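PDB 6IMV: endo-beta-1,2-glucanase from Talaromyces funiculosus, which catalyses the endo-type hydrolysis of beta-1,2-glucan chains and binds the disaccharide sophorose. Local coordinates for residues 98-103 with 442-447; 88-93 with 102-107; 128-133 with 151-156; 138-143 with 207-212. One frame throughout, in Å; residues are numbered along the deposited sequence.

Interaction 1. Residues 98-103 with 442-447; sequences ADAARF and AILGGV
Leu444 reaches across to Asp99 and Ala100 and carries most of this small apolar contact. Its CD2 methyl presses against CB of Asp99 at 3.4 Å, so the aspartate is met through its methylene rather than its carboxylate. The same methyl lies 3.7 Å from the backbone N of Ala100, while the other branch, CD1, faces Ala100 CB at 4.3 Å. The leucine gets there because CG stands beside its own backbone N and opposite the carbonyl carbon (chi1 -65°), which brings the forked end nearer to helix 98-104 than the root of the side chain. Ile443 adds a looser touch, its CG2 lying 4.4 Å from OD2 of Asp99.

Further out, Leu444 also packs on Leu89 and His92 of helix 80-94, and Ile443 on Ile34 of helix 30-41, so both residues also meet other helices. What positions Leu444 is the end of its own helix: Gly445 takes a positive phi of 89°, and its N bonds to O of Ala442 at 3.0 Å. This is a worked case of a Schellman motif closing helix 433-443, with the leucine just before the glycine turned into the packing between helices.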
loop_
_atom_site.group_PDB
_atom_site.type_symbol
_atom_site.label_atom_id
_atom_site.label_comp_id
_atom_site.label_asym_id
_atom_site.label_seq_id
_atom_site.Cartn_x
_atom_site.Cartn_y
_atom_site.Cartn_z
ATOM N N ALA A 98 11.434 16.685 3.966
ATOM C CA ALA A 98 10.981 17.882 3.266
ATOM C C ALA A 98 9.877 17.508 2.269
ATOM O O ALA A 98 8.941 18.273 2.081
ATOM C CB ALA A 98 12.139 18.550 2.571
ATOM N N ASP A 99 10.020 16.339 1.631
ATOM C CA ASP A 99 9.014 15.818 0.697
ATOM C C ASP A 99 7.699 15.521 1.440
ATOM O O ASP A 99 6.637 15.836 0.942
ATOM C CB ASP A 99 9.537 14.593 -0.068
ATOM C CG ASP A 99 10.315 14.938 -1.339
ATOM O OD1 ASP A 99 10.470 16.151 -1.641
ATOM O OD2 ASP A 99 10.756 13.991 -2.033
ATOM N N ALA A 100 7.775 14.885 2.615
ATOM C CA ALA A 100 6.579 14.617 3.415
ATOM C C ALA A 100 5.911 15.936 3.838
ATOM O O ALA A 100 4.693 16.002 3.947
ATOM C CB ALA A 100 6.911 13.761 4.610
ATOM N N ALA A 101 6.716 16.981 4.073
ATOM C CA ALA A 101 6.222 18.309 4.467
ATOM C C ALA A 101 5.539 18.999 3.278
ATOM O O ALA A 101 4.552 19.707 3.454
ATOM C CB ALA A 101 7.360 19.151 5.007
ATOM N N ARG A 102 6.069 18.795 2.068
ATOM C CA ARG A 102 5.442 19.305 0.838
ATOM C C ARG A 102 4.020 18.736 0.698
ATOM O O ARG A 102 3.130 19.435 0.247
ATOM C CB ARG A 102 6.297 18.959 -0.380
ATOM C CG ARG A 102 5.709 19.393 -1.714
ATOM C CD ARG A 102 5.812 20.882 -1.931
ATOM N NE ARG A 102 5.502 21.196 -3.319
ATOM C CZ ARG A 102 5.205 22.408 -3.764
ATOM N NH1 ARG A 102 5.285 23.454 -2.959
ATOM N NH2 ARG A 102 4.814 22.562 -5.014
ATOM N N PHE A 103 3.841 17.470 1.098
ATOM C CA PHE A 103 2.532 16.800 1.159
ATOM C C PHE A 103 1.689 17.364 2.307
ATOM O O PHE A 103 0.563 17.813 2.076
ATOM C CB PHE A 103 2.728 15.287 1.300
ATOM C CG PHE A 103 1.463 14.471 1.422
ATOM C CD1 PHE A 103 0.818 14.337 2.642
ATOM C CD2 PHE A 103 0.937 13.798 0.328
ATOM C CE1 PHE A 103 -0.331 13.568 2.762
ATOM C CE2 PHE A 103 -0.215 13.033 0.448
ATOM C CZ PHE A 103 -0.840 12.913 1.665
ATOM N N ALA A 442 5.927 5.520 -2.103
ATOM C CA ALA A 442 7.017 5.103 -2.994
ATOM C C ALA A 442 7.947 6.292 -3.319
ATOM O O ALA A 442 9.161 6.142 -3.339
ATOM C CB ALA A 442 6.453 4.461 -4.233
ATOM N N ILE A 443 7.371 7.469 -3.576
ATOM C CA ILE A 443 8.143 8.696 -3.836
ATOM C C ILE A 443 9.057 9.003 -2.636
ATOM O O ILE A 443 10.171 9.447 -2.831
ATOM C CB ILE A 443 7.205 9.874 -4.169
ATOM C CG1 ILE A 443 6.627 9.748 -5.581
ATOM C CG2 ILE A 443 7.891 11.218 -3.947
ATOM C CD1 ILE A 443 5.439 10.649 -5.855
ATOM N N LEU A 444 8.589 8.730 -1.410
ATOM C CA LEU A 444 9.350 8.999 -0.162
ATOM C C LEU A 444 10.361 7.880 0.142
ATOM O O LEU A 444 11.078 7.958 1.136
ATOM C CB LEU A 444 8.360 9.153 0.997
ATOM C CG LEU A 444 7.437 10.364 0.901
ATOM C CD1 LEU A 444 6.406 10.339 2.012
ATOM C CD2 LEU A 444 8.241 11.659 0.947
ATOM N N GLY A 445 10.395 6.843 -0.699
ATOM C CA GLY A 445 11.388 5.785 -0.644
ATOM C C GLY A 445 10.977 4.628 0.259
ATOM O O GLY A 445 11.827 3.846 0.669
ATOM N N GLY A 446 9.679 4.505 0.575
ATOM C CA GLY A 446 9.213 3.513 1.541
ATOM C C GLY A 446 9.711 3.837 2.939
ATOM O O GLY A 446 10.302 4.918 3.154
ATOM N N VAL A 447 9.478 2.917 3.884
ATOM C CA VAL A 447 9.962 3.072 5.270
ATOM C C VAL A 447 10.993 1.983 5.598
ATOM O O VAL A 447 11.365 1.815 6.767
ATOM C CB VAL A 447 8.813 3.074 6.296
ATOM C CG1 VAL A 447 7.890 4.271 6.107
ATOM C CG2 VAL A 447 8.024 1.772 6.292
#

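Interaction 2. Residues 88-93 with 102-107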
loop_
_atom_site.group_PDB
_atom_site.type_symbol
_atom_site.label_atom_id
_atom_site.label_comp_id
_atom_site.label_asym_id
_atom_site.label_seq_id
_atom_site.Cartn_x
_atom_site.Cartn_y
_atom_site.Cartn_z
ATOM N N MET A 88 2.905 5.347 7.523
ATOM C CA MET A 88 4.180 5.441 6.801
ATOM C C MET A 88 4.459 6.904 6.426
ATOM O O MET A 88 5.585 7.385 6.579
ATOM C CB MET A 88 4.176 4.567 5.538
ATOM C CG MET A 88 4.434 3.109 5.821
ATOM S SD MET A 88 4.626 2.114 4.315
ATOM C CE MET A 88 2.916 1.837 3.888
ATOM N N LEU A 89 3.434 7.610 5.934
ATOM C CA LEU A 89 3.555 9.032 5.586
ATOM C C LEU A 89 3.978 9.816 6.837
ATOM O O LEU A 89 4.877 10.657 6.770
ATOM C CB LEU A 89 2.216 9.521 5.034
ATOM C CG LEU A 89 2.115 10.953 4.514
ATOM C CD1 LEU A 89 1.837 11.938 5.629
ATOM C CD2 LEU A 89 3.326 11.387 3.715
ATOM N N TYR A 90 3.315 9.532 7.967
ATOM C CA TYR A 90 3.574 10.229 9.224
ATOM C C TYR A 90 4.980 9.926 9.758
ATOM O O TYR A 90 5.563 10.776 10.431
ATOM C CB TYR A 90 2.508 9.903 10.273
ATOM C CG TYR A 90 1.123 10.420 9.979
ATOM C CD1 TYR A 90 0.891 11.469 9.104
ATOM C CD2 TYR A 90 0.029 9.846 10.599
ATOM C CE1 TYR A 90 -0.396 11.914 8.845
ATOM C CE2 TYR A 90 -1.261 10.284 10.357
ATOM C CZ TYR A 90 -1.477 11.330 9.483
ATOM O OH TYR A 90 -2.750 11.742 9.248
ATOM N N ALA A 91 5.514 8.733 9.471
ATOM C CA ALA A 91 6.869 8.376 9.878
ATOM C C ALA A 91 7.867 9.326 9.204
ATOM O O ALA A 91 8.750 9.870 9.872
ATOM C CB ALA A 91 7.156 6.927 9.572
ATOM N N HIS A 92 7.680 9.578 7.900
ATOM C CA HIS A 92 8.545 10.505 7.167
ATOM C C HIS A 92 8.345 11.940 7.675
ATOM O O HIS A 92 9.320 12.680 7.850
ATOM C CB HIS A 92 8.309 10.391 5.657
ATOM C CG HIS A 92 8.792 9.103 5.078
ATOM N ND1 HIS A 92 10.138 8.790 4.993
ATOM C CD2 HIS A 92 8.125 8.046 4.564
ATOM C CE1 HIS A 92 10.275 7.600 4.443
ATOM N NE2 HIS A 92 9.054 7.120 4.174
ATOM N N ALA A 93 7.081 12.327 7.888
ATOM C CA ALA A 93 6.725 13.676 8.306
ATOM C C ALA A 93 7.377 14.002 9.658
ATOM O O ALA A 93 7.996 15.066 9.810
ATOM C CB ALA A 93 5.230 13.839 8.370
ATOM N N ARG A 102 6.069 18.795 2.068
ATOM C CA ARG A 102 5.442 19.305 0.838
ATOM C C ARG A 102 4.020 18.736 0.698
ATOM O O ARG A 102 3.130 19.435 0.247
ATOM C CB ARG A 102 6.297 18.959 -0.380
ATOM C CG ARG A 102 5.709 19.393 -1.714
ATOM C CD ARG A 102 5.812 20.882 -1.931
ATOM N NE ARG A 102 5.502 21.196 -3.319
ATOM C CZ ARG A 102 5.205 22.408 -3.764
ATOM N NH1 ARG A 102 5.285 23.454 -2.959
ATOM N NH2 ARG A 102 4.814 22.562 -5.014
ATOM N N PHE A 103 3.841 17.470 1.098
ATOM C CA PHE A 103 2.532 16.800 1.159
ATOM C C PHE A 103 1.689 17.364 2.307
ATOM O O PHE A 103 0.563 17.813 2.076
ATOM C CB PHE A 103 2.728 15.287 1.300
ATOM C CG PHE A 103 1.463 14.471 1.422
ATOM C CD1 PHE A 103 0.818 14.337 2.642
ATOM C CD2 PHE A 103 0.937 13.798 0.328
ATOM C CE1 PHE A 103 -0.331 13.568 2.762
ATOM C CE2 PHE A 103 -0.215 13.033 0.448
ATOM C CZ PHE A 103 -0.840 12.913 1.665
ATOM N N LEU A 104 2.218 17.312 3.538
ATOM C CA LEU A 104 1.414 17.559 4.758
ATOM C C LEU A 104 1.185 19.056 4.986
ATOM O O LEU A 104 0.136 19.441 5.491
ATOM C CB LEU A 104 2.123 16.981 5.989
ATOM C CG LEU A 104 1.490 15.767 6.665
ATOM C CD1 LEU A 104 2.017 15.624 8.087
ATOM C CD2 LEU A 104 -0.029 15.843 6.683
ATOM N N SER A 105 2.201 19.878 4.697
ATOM C CA SER A 105 2.236 21.258 5.196
ATOM C C SER A 105 3.105 22.127 4.291
ATOM O O SER A 105 4.101 22.696 4.749
ATOM C CB SER A 105 2.733 21.258 6.619
ATOM O OG SER A 105 2.379 22.473 7.251
ATOM N N PRO A 106 2.768 22.241 2.981
ATOM C CA PRO A 106 3.673 22.841 1.994
ATOM C C PRO A 106 4.029 24.310 2.277
ATOM O O PRO A 106 5.158 24.739 2.016
ATOM C CB PRO A 106 2.906 22.718 0.667
ATOM C CG PRO A 106 1.448 22.578 1.090
ATOM C CD PRO A 106 1.499 21.794 2.381
ATOM N N ASN A 107 3.062 25.067 2.797
ATOM C CA ASN A 107 3.227 26.504 3.008
ATOM C C ASN A 107 3.856 26.768 4.379
ATOM O O ASN A 107 4.281 27.892 4.633
ATOM C CB ASN A 107 1.904 27.250 2.850
ATOM C CG ASN A 107 1.380 27.200 1.431
ATOM O OD1 ASN A 107 2.142 27.192 0.464
ATOM N ND2 ASN A 107 0.070 27.162 1.293
#
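Ala93 and Leu104 mark the closest backbone approach, with their CA atoms 7.5 Å apart where the C-terminal turn of helix 98-104 faces helix 80-94. Leu89 is the central side chain. Its CG lies opposite the backbone N (chi1 -176°), which carries both methyls toward the Phe103 ring. Leu89 CD2 sits over one face of Phe103, 4.0 Å above the plane and displaced toward the rim, while Leu89 CD1 approaches Phe103 CE1 at 3.9 Å. CD1 of Leu89 also meets CG of Leu104 at 4.0 Å, so one methyl serves two partners. Leu104 in turn sends CD1 against CB of Ala93 at 3.7 Å, and that methyl also grazes the Tyr90 ring obliquely.

Replacing Leu89 with an alanine would probably open a gap between the face of Phe103 and the branch point of Leu104, leaving the ring less firmly fixed in its rotation.

The hydroxyl of Tyr90 is hydrogen-bonded to His45 and Gln86. Helix 112-133 packs against Tyr90 and Ala93, with Ala116 touching both, whereas Phe103 continues on to Val440 of helix 433-443 and Glu41 of helix 30-41.

Interaction 3. Residues 128-133 with 151-156; sequences LRFNET and LTPTWD. With NAG (2-acetamido-2-deoxy-beta-D-glucopyranose), chain F.
Arg129 NH2 is held by the carbonyl O of Gln149 and, weakly, by Thr126 OG1, while NE of the same guanidinium forms a salt bridge with Asp150 OD1; the charged end thus ties helix 112-133 to the residues leading into Leu151. Beside it, Phe130 makes the apolar join. With CG opposite its backbone N (chi1 180°), the ring extends toward 151-153 and crosses Leu151 at about a right angle. Phe130 CD1 approaches Leu151 CB obliquely at 3.6 Å, and Leu151 O lies in the ring plane, at the edge, 3.8 Å from Phe130 CD1. Pro153 CD also comes to the edge, 4.0 Å from Phe130 CE1.

The arrangement seats the last turn of a long helix on strand 152-153, which pairs antiparallel with strand 144-145 at the margin of the larger sheet. A serine in place of Phe130 would probably leave a gap beside Leu151 and Pro153 and deprive Tyr134 and Phe137 of the ring they meet.

The same helical turn bears an N-glycosylation sequon, Asn131-Glu132-Thr133. Asn131 ND2 is covalently joined to C1 of the N-acetylglucosamine at 1.4 Å, and Leu128 CD2 lies 3.8 Å from O7 of the sugar's acetamido group.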
loop_
_atom_site.group_PDB
_atom_site.type_symbol
_atom_site.label_atom_id
_atom_site.label_comp_id
_atom_site.label_asym_id
_atom_site.label_seq_id
_atom_site.Cartn_x
_atom_site.Cartn_y
_atom_site.Cartn_z
ATOM N N LEU A 128 -6.951 2.253 21.266
ATOM C CA LEU A 128 -7.002 1.708 22.623
ATOM C C LEU A 128 -8.460 1.577 23.106
ATOM O O LEU A 128 -8.785 0.597 23.777
ATOM C CB LEU A 128 -6.168 2.587 23.566
ATOM C CG LEU A 128 -4.651 2.576 23.342
ATOM C CD1 LEU A 128 -3.918 3.277 24.475
ATOM C CD2 LEU A 128 -4.092 1.171 23.181
ATOM N N ARG A 129 -9.329 2.534 22.756
ATOM C CA ARG A 129 -10.775 2.449 23.045
ATOM C C ARG A 129 -11.380 1.243 22.311
ATOM O O ARG A 129 -12.236 0.536 22.849
ATOM C CB ARG A 129 -11.511 3.733 22.641
ATOM C CG ARG A 129 -11.188 4.956 23.490
ATOM C CD ARG A 129 -12.188 6.094 23.280
ATOM N NE ARG A 129 -12.372 6.489 21.881
ATOM C CZ ARG A 129 -11.573 7.318 21.205
ATOM N NH1 ARG A 129 -10.509 7.851 21.791
ATOM N NH2 ARG A 129 -11.852 7.629 19.948
ATOM N N PHE A 130 -10.933 1.008 21.073
ATOM C CA PHE A 130 -11.399 -0.132 20.287
ATOM C C PHE A 130 -10.993 -1.448 20.961
ATOM O O PHE A 130 -11.786 -2.387 21.033
ATOM C CB PHE A 130 -10.846 -0.093 18.860
ATOM C CG PHE A 130 -11.305 -1.259 18.022
ATOM C CD1 PHE A 130 -12.590 -1.296 17.510
ATOM C CD2 PHE A 130 -10.461 -2.334 17.778
ATOM C CE1 PHE A 130 -13.020 -2.380 16.755
ATOM C CE2 PHE A 130 -10.892 -3.417 17.022
ATOM C CZ PHE A 130 -12.168 -3.434 16.509
ATOM N N ASN A 131 -9.736 -1.526 21.404
ATOM C CA ASN A 131 -9.220 -2.715 22.062
ATOM C C ASN A 131 -10.033 -3.025 23.330
ATOM O O ASN A 131 -10.342 -4.180 23.615
ATOM C CB ASN A 131 -7.736 -2.562 22.386
ATOM C CG ASN A 131 -7.178 -3.730 23.162
ATOM O OD1 ASN A 131 -7.271 -4.877 22.725
ATOM N ND2 ASN A 131 -6.592 -3.429 24.306
ATOM N N GLU A 132 -10.355 -1.977 24.089
ATOM C CA GLU A 132 -11.109 -2.071 25.333
ATOM C C GLU A 132 -12.508 -2.641 25.080
ATOM O O GLU A 132 -12.951 -3.494 25.813
ATOM C CB GLU A 132 -11.228 -0.689 25.965
ATOM C CG GLU A 132 -11.802 -0.717 27.359
ATOM C CD GLU A 132 -11.759 0.646 28.022
ATOM O OE1 GLU A 132 -11.773 0.687 29.272
ATOM O OE2 GLU A 132 -11.707 1.667 27.281
ATOM N N THR A 133 -13.193 -2.131 24.053
ATOM C CA THR A 133 -14.564 -2.534 23.722
ATOM C C THR A 133 -14.568 -3.899 23.015
ATOM O O THR A 133 -15.492 -4.693 23.215
ATOM C CB THR A 133 -15.254 -1.476 22.851
ATOM O OG1 THR A 133 -15.204 -0.240 23.560
ATOM C CG2 THR A 133 -16.689 -1.818 22.516
ATOM N N LEU A 151 -14.482 3.455 16.992
ATOM C CA LEU A 151 -14.497 2.429 15.962
ATOM C C LEU A 151 -15.494 1.322 16.320
ATOM O O LEU A 151 -15.620 0.921 17.485
ATOM C CB LEU A 151 -13.105 1.810 15.818
ATOM C CG LEU A 151 -12.000 2.718 15.285
ATOM C CD1 LEU A 151 -10.713 1.937 15.094
ATOM C CD2 LEU A 151 -12.419 3.410 14.004
ATOM N N THR A 152 -16.153 0.822 15.275
ATOM C CA THR A 152 -16.857 -0.448 15.275
ATOM C C THR A 152 -16.363 -1.263 14.082
ATOM O O THR A 152 -15.980 -0.700 13.060
ATOM C CB THR A 152 -18.379 -0.246 15.208
ATOM O OG1 THR A 152 -18.690 0.477 14.019
ATOM C CG2 THR A 152 -18.916 0.502 16.409
ATOM N N PRO A 153 -16.379 -2.609 14.154
ATOM C CA PRO A 153 -16.182 -3.411 12.951
ATOM C C PRO A 153 -17.283 -3.055 11.939
ATOM O O PRO A 153 -18.399 -2.723 12.341
ATOM C CB PRO A 153 -16.306 -4.863 13.441
ATOM C CG PRO A 153 -16.116 -4.786 14.952
ATOM C CD PRO A 153 -16.624 -3.419 15.361
ATOM N N THR A 154 -16.972 -3.113 10.642
ATOM C CA THR A 154 -18.042 -3.097 9.649
ATOM C C THR A 154 -18.862 -4.374 9.863
ATOM O O THR A 154 -18.373 -5.317 10.484
ATOM C CB THR A 154 -17.516 -2.992 8.217
ATOM O OG1 THR A 154 -16.819 -4.193 7.892
ATOM C CG2 THR A 154 -16.621 -1.796 8.007
ATOM N N TRP A 155 -20.106 -4.382 9.381
ATOM C CA TRP A 155 -21.027 -5.497 9.589
ATOM C C TRP A 155 -20.357 -6.822 9.233
ATOM O O TRP A 155 -20.334 -7.746 10.042
ATOM C CB TRP A 155 -22.301 -5.328 8.767
ATOM C CG TRP A 155 -23.142 -6.567 8.766
ATOM C CD1 TRP A 155 -23.336 -7.433 7.728
ATOM C CD2 TRP A 155 -23.874 -7.100 9.881
ATOM N NE1 TRP A 155 -24.161 -8.455 8.115
ATOM C CE2 TRP A 155 -24.509 -8.276 9.430
ATOM C CE3 TRP A 155 -24.051 -6.699 11.210
ATOM C CZ2 TRP A 155 -25.318 -9.045 10.265
ATOM C CZ3 TRP A 155 -24.850 -7.462 12.036
ATOM C CH2 TRP A 155 -25.480 -8.617 11.564
ATOM N N ASP A 156 -19.807 -6.880 8.017
ATOM C CA ASP A 156 -19.200 -8.088 7.469
ATOM C C ASP A 156 -17.998 -8.548 8.305
ATOM O O ASP A 156 -17.588 -9.691 8.185
ATOM C CB ASP A 156 -18.738 -7.883 6.020
ATOM C CG ASP A 156 -19.733 -8.334 4.969
ATOM O OD1 ASP A 156 -20.727 -8.988 5.334
ATOM O OD2 ASP A 156 -19.514 -8.006 3.786
HETATM C C1 NAG F . -6.030 -4.434 25.150
HETATM C C2 NAG F . -4.867 -3.891 25.948
HETATM C C3 NAG F . -4.356 -4.968 26.893
HETATM C C4 NAG F . -5.480 -5.511 27.763
HETATM C C5 NAG F . -6.607 -5.951 26.851
HETATM C C6 NAG F . -7.810 -6.527 27.593
HETATM C C7 NAG F . -3.219 -2.324 25.048
HETATM C C8 NAG F . -2.164 -2.143 23.998
HETATM N N2 NAG F . -3.832 -3.488 25.033
HETATM O O3 NAG F . -3.319 -4.416 27.685
HETATM O O4 NAG F . -5.021 -6.635 28.528
HETATM O O5 NAG F . -7.013 -4.818 26.093
HETATM O O6 NAG F . -8.678 -5.432 27.908
HETATM O O7 NAG F . -3.458 -1.455 25.857
#

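Interaction 4. Residues 138-143 with 207-212. With BGC (beta-D-glucopyranose), chain D.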
loop_
_atom_site.group_PDB
_atom_site.type_symbol
_atom_site.label_atom_id
_atom_site.label_comp_id
_atom_site.label_asym_id
_atom_site.label_seq_id
_atom_site.Cartn_x
_atom_site.Cartn_y
_atom_site.Cartn_z
ATOM N N GLY A 138 -7.515 -8.947 19.951
ATOM C CA GLY A 138 -6.139 -9.099 20.461
ATOM C C GLY A 138 -5.208 -7.973 20.026
ATOM O O GLY A 138 -4.018 -8.199 19.894
ATOM N N GLY A 139 -5.759 -6.772 19.801
ATOM C CA GLY A 139 -4.988 -5.568 19.476
ATOM C C GLY A 139 -4.821 -5.331 17.979
ATOM O O GLY A 139 -4.204 -4.339 17.569
ATOM N N PHE A 140 -5.384 -6.229 17.165
ATOM C CA PHE A 140 -5.433 -6.116 15.722
ATOM C C PHE A 140 -6.726 -5.406 15.322
ATOM O O PHE A 140 -7.640 -5.265 16.145
ATOM C CB PHE A 140 -5.366 -7.508 15.087
ATOM C CG PHE A 140 -4.096 -8.258 15.387
ATOM C CD1 PHE A 140 -2.931 -7.979 14.690
ATOM C CD2 PHE A 140 -4.056 -9.239 16.367
ATOM C CE1 PHE A 140 -1.762 -8.674 14.952
ATOM C CE2 PHE A 140 -2.885 -9.930 16.630
ATOM C CZ PHE A 140 -1.739 -9.648 15.921
ATOM N N LEU A 141 -6.795 -4.974 14.061
ATOM C CA LEU A 141 -7.956 -4.253 13.552
ATOM C C LEU A 141 -8.625 -5.054 12.439
ATOM O O LEU A 141 -7.969 -5.489 11.490
ATOM C CB LEU A 141 -7.528 -2.886 13.012
ATOM C CG LEU A 141 -6.880 -1.930 14.010
ATOM C CD1 LEU A 141 -6.467 -0.647 13.306
ATOM C CD2 LEU A 141 -7.808 -1.629 15.177
ATOM N N PRO A 142 -9.966 -5.199 12.482
ATOM C CA PRO A 142 -10.737 -5.694 11.349
ATOM C C PRO A 142 -10.929 -4.529 10.369
ATOM O O PRO A 142 -10.409 -3.461 10.614
ATOM C CB PRO A 142 -12.062 -6.074 12.012
ATOM C CG PRO A 142 -12.239 -4.998 13.049
ATOM C CD PRO A 142 -10.839 -4.757 13.580
ATOM N N TRP A 143 -11.684 -4.737 9.295
ATOM C CA TRP A 143 -12.293 -3.603 8.586
ATOM C C TRP A 143 -13.263 -2.920 9.556
ATOM O O TRP A 143 -14.015 -3.598 10.255
ATOM C CB TRP A 143 -12.997 -4.056 7.306
ATOM C CG TRP A 143 -12.060 -4.417 6.199
ATOM C CD1 TRP A 143 -11.264 -5.521 6.124
ATOM C CD2 TRP A 143 -11.827 -3.673 4.988
ATOM N NE1 TRP A 143 -10.557 -5.517 4.952
ATOM C CE2 TRP A 143 -10.875 -4.393 4.239
ATOM C CE3 TRP A 143 -12.331 -2.476 4.465
ATOM C CZ2 TRP A 143 -10.405 -3.946 3.006
ATOM C CZ3 TRP A 143 -11.868 -2.036 3.242
ATOM C CH2 TRP A 143 -10.918 -2.765 2.525
ATOM N N ALA A 207 0.363 -15.330 17.407
ATOM C CA ALA A 207 0.376 -16.768 17.150
ATOM C C ALA A 207 -0.977 -17.395 17.547
ATOM O O ALA A 207 -1.551 -18.200 16.800
ATOM C CB ALA A 207 1.540 -17.406 17.881
ATOM N N HIS A 208 -1.491 -17.030 18.728
ATOM C CA HIS A 208 -2.748 -17.598 19.248
ATOM C C HIS A 208 -3.901 -17.296 18.280
ATOM O O HIS A 208 -4.758 -18.136 18.060
ATOM C CB HIS A 208 -3.035 -17.089 20.671
ATOM C CG HIS A 208 -4.180 -17.787 21.332
ATOM N ND1 HIS A 208 -4.137 -19.132 21.660
ATOM C CD2 HIS A 208 -5.401 -17.345 21.703
ATOM C CE1 HIS A 208 -5.288 -19.485 22.204
ATOM N NE2 HIS A 208 -6.074 -18.403 22.251
ATOM N N ILE A 209 -3.896 -16.101 17.682
ATOM C CA ILE A 209 -4.984 -15.686 16.818
ATOM C C ILE A 209 -4.770 -16.212 15.386
ATOM O O ILE A 209 -5.733 -16.620 14.758
ATOM C CB ILE A 209 -5.191 -14.154 16.895
ATOM C CG1 ILE A 209 -5.706 -13.748 18.281
ATOM C CG2 ILE A 209 -6.108 -13.643 15.794
ATOM C CD1 ILE A 209 -5.806 -12.257 18.521
ATOM N N PHE A 210 -3.537 -16.207 14.862
ATOM C CA PHE A 210 -3.347 -16.416 13.398
ATOM C C PHE A 210 -2.573 -17.690 13.032
ATOM O O PHE A 210 -2.611 -18.088 11.867
ATOM C CB PHE A 210 -2.641 -15.220 12.757
ATOM C CG PHE A 210 -3.475 -13.970 12.689
ATOM C CD1 PHE A 210 -4.393 -13.788 11.666
ATOM C CD2 PHE A 210 -3.322 -12.964 13.631
ATOM C CE1 PHE A 210 -5.153 -12.630 11.598
ATOM C CE2 PHE A 210 -4.074 -11.802 13.556
ATOM C CZ PHE A 210 -4.987 -11.637 12.541
ATOM N N TYR A 211 -1.840 -18.307 13.965
ATOM C CA TYR A 211 -0.998 -19.454 13.589
ATOM C C TYR A 211 -1.732 -20.766 13.886
ATOM O O TYR A 211 -1.919 -21.114 15.037
ATOM C CB TYR A 211 0.371 -19.398 14.278
ATOM C CG TYR A 211 1.311 -20.480 13.810
ATOM C CD1 TYR A 211 1.559 -20.649 12.458
ATOM C CD2 TYR A 211 1.917 -21.363 14.692
ATOM C CE1 TYR A 211 2.386 -21.653 11.985
ATOM C CE2 TYR A 211 2.754 -22.372 14.236
ATOM C CZ TYR A 211 2.989 -22.518 12.876
ATOM O OH TYR A 211 3.794 -23.498 12.372
ATOM N N GLN A 212 -2.123 -21.490 12.830
ATOM C CA GLN A 212 -2.874 -22.750 12.945
ATOM C C GLN A 212 -1.929 -23.918 13.250
ATOM O O GLN A 212 -2.330 -24.883 13.877
ATOM C CB GLN A 212 -3.621 -23.061 11.649
ATOM C CG GLN A 212 -4.599 -24.219 11.757
ATOM C CD GLN A 212 -5.255 -24.484 10.427
ATOM O OE1 GLN A 212 -4.696 -25.165 9.566
ATOM N NE2 GLN A 212 -6.440 -23.923 10.240
HETATM C C2 BGC D . -7.097 -7.644 0.827
HETATM C C3 BGC D . -7.347 -7.188 2.260
HETATM C C4 BGC D . -8.473 -8.006 2.881
HETATM C C5 BGC D . -8.105 -9.487 2.782
HETATM C C6 BGC D . -9.136 -10.449 3.330
HETATM C C1 BGC D . -6.846 -9.142 0.801
HETATM O O2 BGC D . -5.927 -7.022 0.312
HETATM O O3 BGC D . -7.695 -5.808 2.311
HETATM O O4 BGC D . -8.629 -7.634 4.242
HETATM O O5 BGC D . -7.906 -9.846 1.422
HETATM O O6 BGC D . -10.349 -10.266 2.636
#
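Phe140 and Phe210 form a T-shaped (edge-to-face) pair, joining the loop after helix 112-133 to the end of helix 186-210, in a chain whose many helices fit the (alpha/alpha)6 barrel known for this glycosidase family. In the aromatic pair, the ring planes stand at 85° and the centroids are 5.1 Å apart. Phe210 supplies the edge: its CE2 stands 3.7 Å above the centre of the Phe140 ring. The aliphatic contacts come from Ile209, which directs CD1 to the edge of Phe140, 4.1 Å from Phe140 CD2, and the same methyl lies 3.7 Å from Gly138 CA. A beta carbon on Gly138 would collide with this methyl, so the close approach depends on the missing side chain. Ile209 CG2 lies over one face of the Phe210 ring, offset toward its rim.

Among the polar contacts, Gly138 O is hydrogen-bonded to Thr205 OG1, and Leu141 O to Asn166 ND2. At the far end of the loop, the indole of Trp143 meets the ring of Trp157 and reaches a bound glucose that Asp165 also holds. There Trp143 NE1 donates to O4 of the sugar at 3.0 Å, nearly straight at 176°.

The four contacts fall into two pairs. Interactions 1 and 2 have centres 7 Å apart, share Arg102 and Phe103, and are joined by a weak hydrogen bond between Gly446 O and His92 NE2. Interactions 3 and 4 have centres 14 Å apart, and their segments alternate along the chain; Phe130 CZ packs on Pro142 CD at 3.5 Å, and Thr154 N probably bonds to Trp143 O at 3.0 Å. That second link ties the 151-156 segment directly to the backbone of the sugar-binding Trp143, with the Pro153 side chain about 12 Å from a bound glucose. The pairs do not touch: interactions 1 and 4 lie on opposite sides of the chain's centre, their centres 30 Å apart, although helix 112-133 bridges interactions 2 and 3.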